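Local coordinates for ATP:cob(I)alamin adenosyltransferase, putative (Burkholderia thailandensis, PDB 2ZHZ), which probably transfers the adenosyl group of ATP to the cobalt of cobalamin, making adenosylcobalamin and releasing triphosphate, and works as a homotrimer, at residues Cys128-Ala131 against Glu132-Ile135; Ile36-Val39 against Asp40-Asn43; Leu144-Ala147 against Pro148-Val152; Asn43-Ile46 against Gly47-Leu50. All blocks are in the same frame, centred on the assembly; numbering follows the deposited sequence.

How the contacts relate
All four contacts are local, made by side chains a helical turn or so apart. Contacts 2 and 4 follow one another on helix 31-50 and share Asn43, yet differ in chemistry: contact 2 is rich in carboxylates, mostly buried, contact 4 mostly aliphatic, and both meet the third subunit. Contact 1, on helix 116-141, is buried too and supplies Arg130, which pairs with two of those carboxylates, besides holding the adenine of ATP; Arg130 with Glu41 and Ser134 with Asp38 join it to contact 2. Contact 3, only partly buried, starts helix 147-169, packs Val152 against contact 1 and, like contact 1, reaches the second subunit.

Contact 1. Residues Cys128-Ala131 against Glu132-Ile135; sequences CRRA and ERSI. With ATP (adenosine-5'-triphosphate), chain H.
The carbonyl oxygen Arg129 O accepts two hydrogen bonds, one from Arg133 N of its own helix at 3.1 Å and a nearly straight one from the adenine amino group ATP N6 at 2.9 Å (N-H...O 164°). The same amino group is shared with Glu132, whose extended chain carries OE1 to 3.0 Å from ATP N6. Arg133 completes the reading of the base, since its NH1 donates to ATP N1 over 2.8 Å, a bond that suits an unprotonated ring nitrogen. A kink at chi3 (-62°) turns the Arg133 guanidinium back along the helix, where one of its faces lies over Arg130 CA. Arg129 spans from the base to the alpha-phosphate: its guanidinium lays a face over the base near ATP C5, while NH1 binds ATP O5' at 3.1 Å and NH2 binds ATP O1A at 3.2 Å, so that the flat cation probably also offsets some phosphate charge. Arginine suits both places because it offers several N-H groups around a flat surface. Lys28 of the second subunit forms a salt bridge with Glu132 OE2 and also bonds ATP, which places the site at a subunit boundary. Within its own chain this part of helix 116-141 lies between two others: Cys128 and Glu132 touch helix 147-169, and Ala131 and Ile135 touch helix 31-50 at Asp38 and Val39.

Contact 2. Residues Ile36-Val39 against Asp40-Asn43; sequences IGDV and DELN
This is a one-turn contact within helix 31-50, largely buried where that helix meets helices 56-77 and 116-141 and the third subunit. Asp38 and Glu41 run side by side and point the same way, their carboxylate planes turned 64° apart, with Asp38 OD1 and Glu41 OE1 4.1 Å from each other. Two like charges so close need company, and a water supplies part of it: it is placed to donate to Asp38 OD1 (2.8 Å) and to Glu41 OE1 (2.7 Å), though more acceptors are in reach than it has protons. Arg130 of the same chain makes salt bridges to both acids, Ser134 OG is hydrogen-bonded to Asp38 OD2, and Arg130 of the third subunit pairs with Glu41 OE1, which would offset much of the repulsion. In this helix-bundle trimer the acids thus form the negative half of a charge network between subunits. Glu41 reaches it with CG anti to the backbone N (chi1 -167°) and the chain extended beyond. Asp40 leaves the helix elsewhere, toward a salt bridge with Arg125 of the third subunit. Regular backbone bonds hold the turn, among them Glu41 N to Gly37 O at 2.8 Å. A bound ATP touches Gly37, whose lack of a side chain is consistent with so close an approach. The branched Val39 and longer Leu42 fill the apolar side, touching Ile135 and Cys128 respectively on helix 116-141.

Contact 3. Residues Leu144-Ala147 against Pro148-Val152; sequences LNAA and PRRYV
Arg149 swings CG away from its backbone N (chi1 -175°) and then bends at chi3 (69°), a course that folds its guanidinium back over the residue three places earlier. There one face of the group lies above Ala146 CA, offset toward the rim, and NH2 comes to 3.1 Å from the methyl Ala146 CB; the small Ala146 admits the flat cation, though the approach is close. Arg150 starts differently, its CG anti to the carbonyl carbon (chi1 -58°), which lays CG 3.2 Å from Ala146 O before the chain leads away. That same oxygen accepts Arg150 N at 2.9 Å, and Ala147 O accepts Tyr151 N at 2.7 Å. These bonds open the first turn of helix 147-169. Pro148 fits here because a residue so early in a helix has no preceding turn to which its nitrogen would have to donate. The ring sits close to its predecessor: Pro148 CD is 3.3 Å from Ala147 CB, tighter than usual for two carbons, and also 3.3 Å from Asn145 O. The ends of both arginines are engaged by the second subunit, Arg149 NE by Asp14 O and Arg150 NH1 by Ser6 OG, so this helix start also forms part of a subunit interface. In its own chain the turn sits among three helices: Tyr151 projects between helices 56-77 and 86-101, with its hydroxyl bonded to Asp68, and Val152 packs against Cys128, Glu132 and Ile135 of helix 116-141.

Contact 4. Residues Asn43-Ile46 against Gly47-Leu50; sequences NSQI and GVLL
The C-terminal part of helix 31-50, one of the long helices of the bundle, carries this mostly aliphatic contact. Ile46 and Leu50, four residues apart, lie alongside each other and point the same way, Ile46 CG2 touching Leu50 CD1 at 4.0 Å. Ile46 CG2 is anti to the backbone N, which turns that methyl along the helix toward Leu50. Beneath the pair, Leu50 N bonds Ile46 O at 2.9 Å, and Leu50 CG rests 3.4 Å from that oxygen. Val48 instead lays its branch over backbone carbonyls, CB 3.3 Å from Gln45 O and CG2 3.6 Å from Ser44 O. Its N bonds Ser44 O at 3.1 Å and has a second, weak bond to Gln45 O. Gly47 brings only its backbone, bonded from N to Asn43 O at 3.1 Å. Ser44 itself turns its hydroxyl back to Asp40 O, satisfying a polar group on a buried helix. Ile46 and Leu49 pack on helices 56-77 and 116-141, whereas Val48 meets Val123 of the third subunit. With the carbonyl oxygens of Asn43 through Ile46 all taking backbone N-H groups, the side chains here can join helices and subunits largely through apolar contact.

Contact 1. Residues Cys128-Ala131 against Glu132-Ile135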
loop_
_atom_site.group_PDB
_atom_site.type_symbol
_atom_site.label_atom_id
_atom_site.label_comp_id
_atom_site.label_asym_id
_atom_site.label_seq_id
_atom_site.Cartn_x
_atom_site.Cartn_y
_atom_site.Cartn_z
ATOM N N CYS B 128 3.558 -0.576 -7.464
ATOM C CA CYS B 128 3.544 -1.160 -8.806
ATOM C C CYS B 128 4.467 -2.375 -8.835
ATOM O O CYS B 128 4.127 -3.414 -9.410
ATOM C CB CYS B 128 4.011 -0.139 -9.848
ATOM S SG CYS B 128 4.060 -0.788 -11.544
ATOM N N ARG B 129 5.634 -2.246 -8.213
ATOM C CA ARG B 129 6.597 -3.346 -8.180
ATOM C C ARG B 129 6.065 -4.515 -7.354
ATOM O O ARG B 129 6.407 -5.673 -7.611
ATOM C CB ARG B 129 7.938 -2.843 -7.642
ATOM C CG ARG B 129 8.623 -1.897 -8.621
ATOM C CD ARG B 129 9.655 -1.017 -7.950
ATOM N NE ARG B 129 10.909 -1.712 -7.693
ATOM C CZ ARG B 129 11.773 -2.056 -8.644
ATOM N NH1 ARG B 129 12.893 -2.677 -8.324
ATOM N NH2 ARG B 129 11.513 -1.777 -9.919
ATOM N N ARG B 130 5.230 -4.204 -6.364
ATOM C CA ARG B 130 4.609 -5.232 -5.536
ATOM C C ARG B 130 3.612 -5.989 -6.432
ATOM O O ARG B 130 3.510 -7.217 -6.371
ATOM C CB ARG B 130 3.896 -4.584 -4.333
ATOM C CG ARG B 130 2.979 -5.514 -3.536
ATOM C CD ARG B 130 2.950 -5.157 -2.039
ATOM N NE ARG B 130 2.530 -3.785 -1.727
ATOM C CZ ARG B 130 1.269 -3.353 -1.707
ATOM N NH1 ARG B 130 0.265 -4.171 -1.995
ATOM N NH2 ARG B 130 1.003 -2.103 -1.351
ATOM N N ALA B 131 2.889 -5.256 -7.275
ATOM C CA ALA B 131 1.935 -5.886 -8.187
ATOM C C ALA B 131 2.683 -6.767 -9.185
ATOM O O ALA B 131 2.193 -7.827 -9.580
ATOM C CB ALA B 131 1.116 -4.827 -8.928
ATOM N N GLU B 132 3.871 -6.332 -9.596
ATOM C CA GLU B 132 4.653 -7.122 -10.535
ATOM C C GLU B 132 5.007 -8.465 -9.907
ATOM O O GLU B 132 4.929 -9.503 -10.562
ATOM C CB GLU B 132 5.939 -6.391 -10.948
ATOM C CG GLU B 132 6.809 -7.222 -11.888
ATOM C CD GLU B 132 8.037 -6.483 -12.385
ATOM O OE1 GLU B 132 8.513 -5.565 -11.681
ATOM O OE2 GLU B 132 8.542 -6.840 -13.472
ATOM N N ARG B 133 5.387 -8.454 -8.633
ATOM C CA ARG B 133 5.738 -9.700 -7.956
ATOM C C ARG B 133 4.548 -10.655 -7.871
ATOM O O ARG B 133 4.700 -11.853 -8.095
ATOM C CB ARG B 133 6.300 -9.416 -6.555
ATOM C CG ARG B 133 7.577 -8.574 -6.579
ATOM C CD ARG B 133 8.302 -8.585 -5.233
ATOM N NE ARG B 133 7.512 -8.009 -4.144
ATOM C CZ ARG B 133 7.383 -6.707 -3.899
ATOM N NH1 ARG B 133 7.989 -5.810 -4.665
ATOM N NH2 ARG B 133 6.652 -6.303 -2.867
ATOM N N SER B 134 3.362 -10.134 -7.567
ATOM C CA SER B 134 2.183 -10.991 -7.472
ATOM C C SER B 134 1.721 -11.484 -8.847
ATOM O O SER B 134 1.152 -12.568 -8.965
ATOM C CB SER B 134 1.044 -10.266 -6.733
ATOM O OG SER B 134 0.710 -9.033 -7.335
ATOM N N ILE B 135 1.977 -10.696 -9.887
ATOM C CA ILE B 135 1.614 -11.097 -11.242
ATOM C C ILE B 135 2.583 -12.200 -11.684
ATOM O O ILE B 135 2.186 -13.164 -12.339
ATOM C CB ILE B 135 1.688 -9.895 -12.212
ATOM C CG1 ILE B 135 0.507 -8.958 -11.945
ATOM C CG2 ILE B 135 1.688 -10.380 -13.666
ATOM C CD1 ILE B 135 0.597 -7.624 -12.668
HETATM P PG ATP H . 14.347 -4.110 -16.052
HETATM O O1G ATP H . 13.488 -5.141 -16.720
HETATM O O2G ATP H . 15.334 -3.473 -16.986
HETATM O O3G ATP H . 13.509 -3.054 -15.386
HETATM P PB ATP H . 14.640 -5.616 -13.622
HETATM O O1B ATP H . 13.140 -5.571 -13.635
HETATM O O2B ATP H . 15.305 -6.967 -13.522
HETATM O O3B ATP H . 15.239 -4.834 -14.911
HETATM P PA ATP H . 14.828 -3.152 -12.069
HETATM O O1A ATP H . 13.361 -2.943 -12.223
HETATM O O2A ATP H . 15.793 -2.248 -12.796
HETATM O O3A ATP H . 15.222 -4.709 -12.403
HETATM O "O5'" ATP H . 15.137 -3.078 -10.492
HETATM C "C5'" ATP H . 16.471 -2.943 -10.014
HETATM C "C4'" ATP H . 16.710 -3.863 -8.821
HETATM O "O4'" ATP H . 15.527 -4.022 -7.998
HETATM C "C3'" ATP H . 17.173 -5.253 -9.246
HETATM O "O3'" ATP H . 18.534 -5.459 -8.849
HETATM C "C2'" ATP H . 16.195 -6.223 -8.597
HETATM O "O2'" ATP H . 16.905 -7.103 -7.713
HETATM C "C1'" ATP H . 15.173 -5.398 -7.837
HETATM N N9 ATP H . 13.774 -5.596 -8.363
HETATM C C8 ATP H . 13.402 -5.768 -9.661
HETATM N N7 ATP H . 12.062 -5.908 -9.788
HETATM C C5 ATP H . 11.537 -5.829 -8.554
HETATM C C6 ATP H . 10.168 -5.892 -7.955
HETATM N N6 ATP H . 9.083 -6.072 -8.739
HETATM N N1 ATP H . 10.048 -5.761 -6.590
HETATM C C2 ATP H . 11.137 -5.575 -5.775
HETATM N N3 ATP H . 12.411 -5.506 -6.260
HETATM C C4 ATP H . 12.669 -5.623 -7.611
#

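Contact 2. Residues Ile36-Val39 against Asp40-Asn43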
loop_
_atom_site.group_PDB
_atom_site.type_symbol
_atom_site.label_atom_id
_atom_site.label_comp_id
_atom_site.label_asym_id
_atom_site.label_seq_id
_atom_site.Cartn_x
_atom_site.Cartn_y
_atom_site.Cartn_z
ATOM N N ILE B 36 -4.893 -9.373 -8.813
ATOM C CA ILE B 36 -5.937 -8.416 -9.171
ATOM C C ILE B 36 -5.984 -7.330 -8.099
ATOM O O ILE B 36 -6.126 -6.145 -8.404
ATOM C CB ILE B 36 -7.324 -9.089 -9.242
ATOM C CG1 ILE B 36 -7.398 -10.009 -10.463
ATOM C CG2 ILE B 36 -8.419 -8.029 -9.290
ATOM C CD1 ILE B 36 -8.564 -10.981 -10.429
ATOM N N GLY B 37 -5.853 -7.745 -6.842
ATOM C CA GLY B 37 -5.896 -6.797 -5.739
ATOM C C GLY B 37 -4.767 -5.783 -5.748
ATOM O O GLY B 37 -4.997 -4.586 -5.554
ATOM N N ASP B 38 -3.543 -6.256 -5.961
ATOM C CA ASP B 38 -2.388 -5.368 -5.990
ATOM C C ASP B 38 -2.476 -4.380 -7.148
ATOM O O ASP B 38 -2.042 -3.239 -7.024
ATOM C CB ASP B 38 -1.088 -6.160 -6.092
ATOM C CG ASP B 38 -0.713 -6.846 -4.790
ATOM O OD1 ASP B 38 -1.181 -6.405 -3.716
ATOM O OD2 ASP B 38 0.066 -7.822 -4.845
ATOM N N VAL B 39 -3.033 -4.818 -8.274
ATOM C CA VAL B 39 -3.185 -3.930 -9.424
ATOM C C VAL B 39 -4.190 -2.833 -9.068
ATOM O O VAL B 39 -3.993 -1.664 -9.403
ATOM C CB VAL B 39 -3.671 -4.712 -10.672
ATOM C CG1 VAL B 39 -4.056 -3.743 -11.802
ATOM C CG2 VAL B 39 -2.562 -5.639 -11.146
ATOM N N ASP B 40 -5.254 -3.224 -8.373
ATOM C CA ASP B 40 -6.306 -2.306 -7.937
ATOM C C ASP B 40 -5.709 -1.311 -6.930
ATOM O O ASP B 40 -5.978 -0.108 -6.992
ATOM C CB ASP B 40 -7.436 -3.114 -7.281
ATOM C CG ASP B 40 -8.684 -2.285 -6.988
ATOM O OD1 ASP B 40 -9.533 -2.771 -6.206
ATOM O OD2 ASP B 40 -8.833 -1.168 -7.530
ATOM N N GLU B 41 -4.891 -1.815 -6.009
ATOM C CA GLU B 41 -4.268 -0.952 -5.005
ATOM C C GLU B 41 -3.348 0.057 -5.692
ATOM O O GLU B 41 -3.298 1.230 -5.316
ATOM C CB GLU B 41 -3.473 -1.787 -3.991
ATOM C CG GLU B 41 -3.066 -0.994 -2.747
ATOM C CD GLU B 41 -2.329 -1.837 -1.717
ATOM O OE1 GLU B 41 -2.538 -3.066 -1.690
ATOM O OE2 GLU B 41 -1.555 -1.265 -0.923
ATOM N N LEU B 42 -2.613 -0.405 -6.698
ATOM C CA LEU B 42 -1.730 0.481 -7.449
ATOM C C LEU B 42 -2.555 1.561 -8.138
ATOM O O LEU B 42 -2.216 2.740 -8.090
ATOM C CB LEU B 42 -0.959 -0.294 -8.516
ATOM C CG LEU B 42 -0.259 0.565 -9.580
ATOM C CD1 LEU B 42 0.792 1.467 -8.926
ATOM C CD2 LEU B 42 0.394 -0.340 -10.619
ATOM N N ASN B 43 -3.638 1.153 -8.789
ATOM C CA ASN B 43 -4.482 2.114 -9.488
ATOM C C ASN B 43 -5.031 3.158 -8.517
ATOM O O ASN B 43 -5.168 4.335 -8.864
ATOM C CB ASN B 43 -5.626 1.393 -10.209
ATOM C CG ASN B 43 -6.138 2.175 -11.408
ATOM O OD1 ASN B 43 -5.494 3.121 -11.862
ATOM N ND2 ASN B 43 -7.285 1.768 -11.936
HETATM O O HOH W 1 -3.559 -5.402 -2.700
#

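Contact 3. Residues Leu144-Ala147 against Pro148-Val152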
loop_
_atom_site.group_PDB
_atom_site.type_symbol
_atom_site.label_atom_id
_atom_site.label_comp_id
_atom_site.label_asym_id
_atom_site.label_seq_id
_atom_site.Cartn_x
_atom_site.Cartn_y
_atom_site.Cartn_z
ATOM N N LEU B 144 -0.247 -17.603 -18.164
ATOM C CA LEU B 144 -0.638 -16.207 -18.280
ATOM C C LEU B 144 0.128 -15.552 -19.422
ATOM O O LEU B 144 1.231 -15.980 -19.758
ATOM C CB LEU B 144 -0.313 -15.497 -16.960
ATOM C CG LEU B 144 -0.913 -14.136 -16.620
ATOM C CD1 LEU B 144 -2.410 -14.281 -16.388
ATOM C CD2 LEU B 144 -0.239 -13.593 -15.365
ATOM N N ASN B 145 -0.458 -14.527 -20.033
ATOM C CA ASN B 145 0.230 -13.823 -21.108
ATOM C C ASN B 145 1.368 -13.056 -20.446
ATOM O O ASN B 145 1.299 -12.744 -19.257
ATOM C CB ASN B 145 -0.705 -12.841 -21.822
ATOM C CG ASN B 145 -1.842 -13.537 -22.546
ATOM O OD1 ASN B 145 -1.627 -14.512 -23.266
ATOM N ND2 ASN B 145 -3.057 -13.031 -22.371
ATOM N N ALA B 146 2.412 -12.755 -21.206
ATOM C CA ALA B 146 3.553 -12.032 -20.663
ATOM C C ALA B 146 3.315 -10.521 -20.600
ATOM O O ALA B 146 3.960 -9.819 -19.824
ATOM C CB ALA B 146 4.796 -12.333 -21.498
ATOM N N ALA B 147 2.380 -10.031 -21.409
ATOM C CA ALA B 147 2.081 -8.603 -21.463
ATOM C C ALA B 147 1.857 -7.916 -20.107
ATOM O O ALA B 147 2.451 -6.870 -19.837
ATOM C CB ALA B 147 0.884 -8.360 -22.377
ATOM N N PRO B 148 0.997 -8.482 -19.241
ATOM C CA PRO B 148 0.743 -7.868 -17.930
ATOM C C PRO B 148 2.036 -7.605 -17.159
ATOM O O PRO B 148 2.250 -6.520 -16.621
ATOM C CB PRO B 148 -0.141 -8.901 -17.236
ATOM C CG PRO B 148 -0.916 -9.488 -18.388
ATOM C CD PRO B 148 0.158 -9.682 -19.429
ATOM N N ARG B 149 2.884 -8.625 -17.125
ATOM C CA ARG B 149 4.181 -8.600 -16.461
ATOM C C ARG B 149 5.075 -7.520 -17.083
ATOM O O ARG B 149 5.704 -6.713 -16.383
ATOM C CB ARG B 149 4.806 -9.983 -16.642
ATOM C CG ARG B 149 6.100 -10.249 -15.952
ATOM C CD ARG B 149 6.467 -11.721 -16.121
ATOM N NE ARG B 149 6.820 -12.075 -17.496
ATOM C CZ ARG B 149 6.402 -13.178 -18.116
ATOM N NH1 ARG B 149 5.609 -14.035 -17.490
ATOM N NH2 ARG B 149 6.795 -13.439 -19.354
ATOM N N ARG B 150 5.131 -7.512 -18.409
ATOM C CA ARG B 150 5.953 -6.544 -19.124
ATOM C C ARG B 150 5.434 -5.130 -18.938
ATOM O O ARG B 150 6.213 -4.173 -18.918
ATOM C CB ARG B 150 5.991 -6.884 -20.614
ATOM C CG ARG B 150 6.530 -8.271 -20.909
ATOM C CD ARG B 150 6.576 -8.524 -22.409
ATOM N NE ARG B 150 7.640 -7.760 -23.059
ATOM C CZ ARG B 150 7.691 -7.508 -24.364
ATOM N NH1 ARG B 150 6.731 -7.954 -25.166
ATOM N NH2 ARG B 150 8.705 -6.820 -24.868
ATOM N N TYR B 151 4.119 -4.997 -18.792
ATOM C CA TYR B 151 3.509 -3.688 -18.613
ATOM C C TYR B 151 3.894 -3.053 -17.274
ATOM O O TYR B 151 4.355 -1.913 -17.236
ATOM C CB TYR B 151 1.985 -3.785 -18.707
ATOM C CG TYR B 151 1.303 -2.442 -18.596
ATOM C CD1 TYR B 151 0.980 -1.702 -19.736
ATOM C CD2 TYR B 151 1.023 -1.886 -17.348
ATOM C CE1 TYR B 151 0.397 -0.440 -19.633
ATOM C CE2 TYR B 151 0.446 -0.631 -17.233
ATOM C CZ TYR B 151 0.140 0.090 -18.375
ATOM O OH TYR B 151 -0.392 1.348 -18.250
ATOM N N VAL B 152 3.700 -3.781 -16.177
ATOM C CA VAL B 152 4.039 -3.228 -14.870
ATOM C C VAL B 152 5.546 -3.056 -14.705
ATOM O O VAL B 152 6.000 -2.222 -13.920
ATOM C CB VAL B 152 3.470 -4.092 -13.714
ATOM C CG1 VAL B 152 1.953 -3.972 -13.687
ATOM C CG2 VAL B 152 3.887 -5.540 -13.879
#

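Contact 4. Residues Asn43-Ile46 against Gly47-Leu50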
loop_
_atom_site.group_PDB
_atom_site.type_symbol
_atom_site.label_atom_id
_atom_site.label_comp_id
_atom_site.label_asym_id
_atom_site.label_seq_id
_atom_site.Cartn_x
_atom_site.Cartn_y
_atom_site.Cartn_z
ATOM N N ASN B 43 -3.638 1.153 -8.789
ATOM C CA ASN B 43 -4.482 2.114 -9.488
ATOM C C ASN B 43 -5.031 3.158 -8.517
ATOM O O ASN B 43 -5.168 4.335 -8.864
ATOM C CB ASN B 43 -5.626 1.393 -10.209
ATOM C CG ASN B 43 -6.138 2.175 -11.408
ATOM O OD1 ASN B 43 -5.494 3.121 -11.862
ATOM N ND2 ASN B 43 -7.285 1.768 -11.936
ATOM N N SER B 44 -5.326 2.732 -7.294
ATOM C CA SER B 44 -5.852 3.642 -6.284
ATOM C C SER B 44 -4.804 4.646 -5.822
ATOM O O SER B 44 -5.124 5.816 -5.600
ATOM C CB SER B 44 -6.395 2.852 -5.091
ATOM O OG SER B 44 -7.528 2.091 -5.491
ATOM N N GLN B 45 -3.558 4.200 -5.671
ATOM C CA GLN B 45 -2.496 5.116 -5.262
ATOM C C GLN B 45 -2.283 6.157 -6.365
ATOM O O GLN B 45 -1.999 7.323 -6.082
ATOM C CB GLN B 45 -1.197 4.351 -4.988
ATOM C CG GLN B 45 -1.159 3.645 -3.630
ATOM C CD GLN B 45 -1.133 4.614 -2.451
ATOM O OE1 GLN B 45 -1.003 5.821 -2.630
ATOM N NE2 GLN B 45 -1.247 4.080 -1.238
ATOM N N ILE B 46 -2.424 5.737 -7.621
ATOM C CA ILE B 46 -2.270 6.670 -8.732
ATOM C C ILE B 46 -3.399 7.697 -8.655
ATOM O O ILE B 46 -3.224 8.864 -9.015
ATOM C CB ILE B 46 -2.290 5.932 -10.088
ATOM C CG1 ILE B 46 -0.973 5.166 -10.258
ATOM C CG2 ILE B 46 -2.481 6.931 -11.241
ATOM C CD1 ILE B 46 -0.910 4.286 -11.487
ATOM N N GLY B 47 -4.555 7.256 -8.166
ATOM C CA GLY B 47 -5.684 8.156 -8.016
ATOM C C GLY B 47 -5.373 9.229 -6.984
ATOM O O GLY B 47 -5.822 10.376 -7.100
ATOM N N VAL B 48 -4.604 8.860 -5.963
ATOM C CA VAL B 48 -4.227 9.808 -4.921
ATOM C C VAL B 48 -3.257 10.830 -5.505
ATOM O O VAL B 48 -3.334 12.024 -5.203
ATOM C CB VAL B 48 -3.569 9.088 -3.726
ATOM C CG1 VAL B 48 -2.985 10.102 -2.751
ATOM C CG2 VAL B 48 -4.605 8.225 -3.025
ATOM N N LEU B 49 -2.340 10.355 -6.339
ATOM C CA LEU B 49 -1.372 11.234 -6.986
ATOM C C LEU B 49 -2.099 12.197 -7.934
ATOM O O LEU B 49 -1.753 13.377 -8.022
ATOM C CB LEU B 49 -0.351 10.407 -7.772
ATOM C CG LEU B 49 0.633 11.178 -8.661
ATOM C CD1 LEU B 49 1.350 12.255 -7.845
ATOM C CD2 LEU B 49 1.625 10.200 -9.276
ATOM N N LEU B 50 -3.111 11.693 -8.635
ATOM C CA LEU B 50 -3.877 12.524 -9.560
ATOM C C LEU B 50 -4.665 13.620 -8.846
ATOM O O LEU B 50 -5.126 14.570 -9.479
ATOM C CB LEU B 50 -4.824 11.654 -10.395
ATOM C CG LEU B 50 -4.168 10.926 -11.572
ATOM C CD1 LEU B 50 -5.085 9.843 -12.093
ATOM C CD2 LEU B 50 -3.849 11.932 -12.679
#